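GH5 (Bacteroidetes bacterium AC2a, PDB 4YHE) probably hydrolyses beta-1,4-glucosidic bonds in cellulose as a family 5 endoglucanase. Local coordinates at residues M14-N19 with A363-W368. Sequence-based numbering, arbitrary orientation.
Sequences MGIGWN and AMIDSW
Ile-16 and Gly-15, where the first strand of the closed eight-stranded (beta/alpha)8 barrel begins, pack against the last turns of helix 357-369, which follows the eighth strand and runs nearly antiparallel to the first (154° between the short axes). Ile-16 reaches the helix with both branches. Its CG1 meets CB of Trp-368 at 3.4 Å, and CD1 continues along the indole to CD1 of Trp-368 at 3.6 Å, the two side chains running past each other in opposite senses. Gly-15, the first residue after helix 6-13 to leave helical backbone angles, with positive phi, lays its backbone over one ring face: its CA makes a CH-pi contact 3.7 Å from the centroid of the Trp-368 six-membered ring, 11° off the normal. The other branch of Ile-16, CG2, touches Ile-365 CG1 at 3.8 Å and Met-364 CG at 4.1 Å. At chi1 -61° CG1 is anti to the carbonyl carbon and CG2 anti to the backbone N, which splits the branches between Trp-368 and the Ile-365/Met-364 pair. No hydrogen bond crosses this buried, apolar contact. Further out, Phe-55 touches both Ile-16 and Ile-365, while Cys-318 of helix 304-323 lies against Ile-16 and Met-364. The indole has a cation-pi contact with Arg-322, and NE1 of Trp-368 is hydrogen-bonded to the carbonyl O of Ile-326, just before strand 327-332.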
loop_
_atom_site.group_PDB
_atom_site.type_symbol
_atom_site.label_atom_id
_atom_site.label_comp_id
_atom_site.label_asym_id
_atom_site.label_seq_id
_atom_site.Cartn_x
_atom_site.Cartn_y
_atom_site.Cartn_z
ATOM N N MET A 14 -5.667 -11.713 2.513
ATOM C CA MET A 14 -4.876 -11.025 1.505
ATOM C C MET A 14 -3.460 -11.542 1.372
ATOM O O MET A 14 -2.794 -11.243 0.360
ATOM C CB MET A 14 -4.908 -9.500 1.744
ATOM C CG MET A 14 -6.313 -8.965 1.642
ATOM S SD MET A 14 -6.457 -7.176 1.452
ATOM C CE MET A 14 -5.569 -6.628 2.873
ATOM N N GLY A 15 -2.989 -12.307 2.376
ATOM C CA GLY A 15 -1.702 -12.924 2.371
ATOM C C GLY A 15 -0.538 -11.996 2.010
ATOM O O GLY A 15 -0.405 -10.890 2.591
ATOM N N ILE A 16 0.302 -12.470 1.089
ATOM C CA ILE A 16 1.237 -11.622 0.374
ATOM C C ILE A 16 0.583 -11.284 -0.992
ATOM O O ILE A 16 0.148 -12.151 -1.739
ATOM C CB ILE A 16 2.637 -12.253 0.212
ATOM C CG1 ILE A 16 3.258 -12.525 1.577
ATOM C CG2 ILE A 16 3.543 -11.388 -0.666
ATOM C CD1 ILE A 16 3.476 -11.283 2.440
ATOM N N GLY A 17 0.463 -9.995 -1.268
ATOM C CA GLY A 17 -0.032 -9.504 -2.530
ATOM C C GLY A 17 1.012 -8.668 -3.261
ATOM O O GLY A 17 2.216 -8.650 -2.902
ATOM N N TRP A 18 0.551 -7.991 -4.322
ATOM C CA TRP A 18 1.453 -7.341 -5.275
ATOM C C TRP A 18 0.785 -6.073 -5.757
ATOM O O TRP A 18 -0.450 -6.058 -5.979
ATOM C CB TRP A 18 1.703 -8.309 -6.421
ATOM C CG TRP A 18 2.643 -7.925 -7.512
ATOM C CD1 TRP A 18 3.955 -8.193 -7.583
ATOM C CD2 TRP A 18 2.296 -7.292 -8.747
ATOM N NE1 TRP A 18 4.477 -7.745 -8.780
ATOM C CE2 TRP A 18 3.466 -7.207 -9.517
ATOM C CE3 TRP A 18 1.103 -6.831 -9.292
ATOM C CZ2 TRP A 18 3.482 -6.636 -10.786
ATOM C CZ3 TRP A 18 1.133 -6.247 -10.559
ATOM C CH2 TRP A 18 2.305 -6.186 -11.287
ATOM N N ASN A 19 1.582 -5.004 -5.862
ATOM C CA ASN A 19 1.088 -3.708 -6.393
ATOM C C ASN A 19 1.371 -3.587 -7.894
ATOM O O ASN A 19 2.526 -3.760 -8.345
ATOM C CB ASN A 19 1.758 -2.527 -5.747
ATOM C CG ASN A 19 1.185 -2.181 -4.393
ATOM O OD1 ASN A 19 0.338 -1.292 -4.271
ATOM N ND2 ASN A 19 1.669 -2.865 -3.363
ATOM N N ALA A 363 10.635 -15.928 -1.866
ATOM C CA ALA A 363 11.049 -15.593 -0.511
ATOM C C ALA A 363 9.895 -15.018 0.304
ATOM O O ALA A 363 9.596 -15.479 1.425
ATOM C CB ALA A 363 12.242 -14.676 -0.514
ATOM N N MET A 364 9.192 -14.026 -0.260
ATOM C CA MET A 364 8.158 -13.355 0.475
ATOM C C MET A 364 6.908 -14.236 0.671
ATOM O O MET A 364 6.435 -14.415 1.808
ATOM C CB MET A 364 7.858 -11.973 -0.175
ATOM C CG MET A 364 7.453 -11.984 -1.626
ATOM S SD MET A 364 7.248 -10.267 -2.266
ATOM C CE MET A 364 8.877 -9.648 -2.247
ATOM N N ILE A 365 6.411 -14.845 -0.407
ATOM C CA ILE A 365 5.169 -15.580 -0.333
ATOM C C ILE A 365 5.409 -16.837 0.516
ATOM O O ILE A 365 4.661 -17.095 1.414
ATOM C CB ILE A 365 4.664 -15.970 -1.721
ATOM C CG1 ILE A 365 4.252 -14.707 -2.483
ATOM C CG2 ILE A 365 3.498 -16.952 -1.669
ATOM C CD1 ILE A 365 3.938 -14.973 -3.932
ATOM N N ASP A 366 6.468 -17.567 0.241
ATOM C CA ASP A 366 6.626 -18.885 0.904
ATOM C C ASP A 366 6.916 -18.726 2.411
ATOM O O ASP A 366 6.516 -19.572 3.210
ATOM C CB ASP A 366 7.704 -19.691 0.241
ATOM C CG ASP A 366 7.341 -20.092 -1.162
ATOM O OD1 ASP A 366 6.171 -20.028 -1.527
ATOM O OD2 ASP A 366 8.232 -20.503 -1.901
ATOM N N SER A 367 7.549 -17.618 2.807
ATOM C CA SER A 367 7.784 -17.381 4.217
ATOM C C SER A 367 6.475 -17.052 4.956
ATOM O O SER A 367 6.206 -17.626 6.014
ATOM C CB SER A 367 8.844 -16.313 4.424
ATOM O OG SER A 367 9.243 -16.247 5.781
ATOM N N TRP A 368 5.669 -16.136 4.412
ATOM C CA TRP A 368 4.376 -15.802 4.958
ATOM C C TRP A 368 3.485 -17.037 5.043
ATOM O O TRP A 368 2.825 -17.220 6.049
ATOM C CB TRP A 368 3.662 -14.720 4.139
ATOM C CG TRP A 368 2.582 -14.051 4.843
ATOM C CD1 TRP A 368 2.649 -12.856 5.541
ATOM C CD2 TRP A 368 1.211 -14.491 4.949
ATOM N NE1 TRP A 368 1.427 -12.575 6.086
ATOM C CE2 TRP A 368 0.527 -13.543 5.729
ATOM C CE3 TRP A 368 0.508 -15.583 4.453
ATOM C CZ2 TRP A 368 -0.835 -13.669 6.045
ATOM C CZ3 TRP A 368 -0.837 -15.706 4.770
ATOM C CH2 TRP A 368 -1.489 -14.766 5.547
#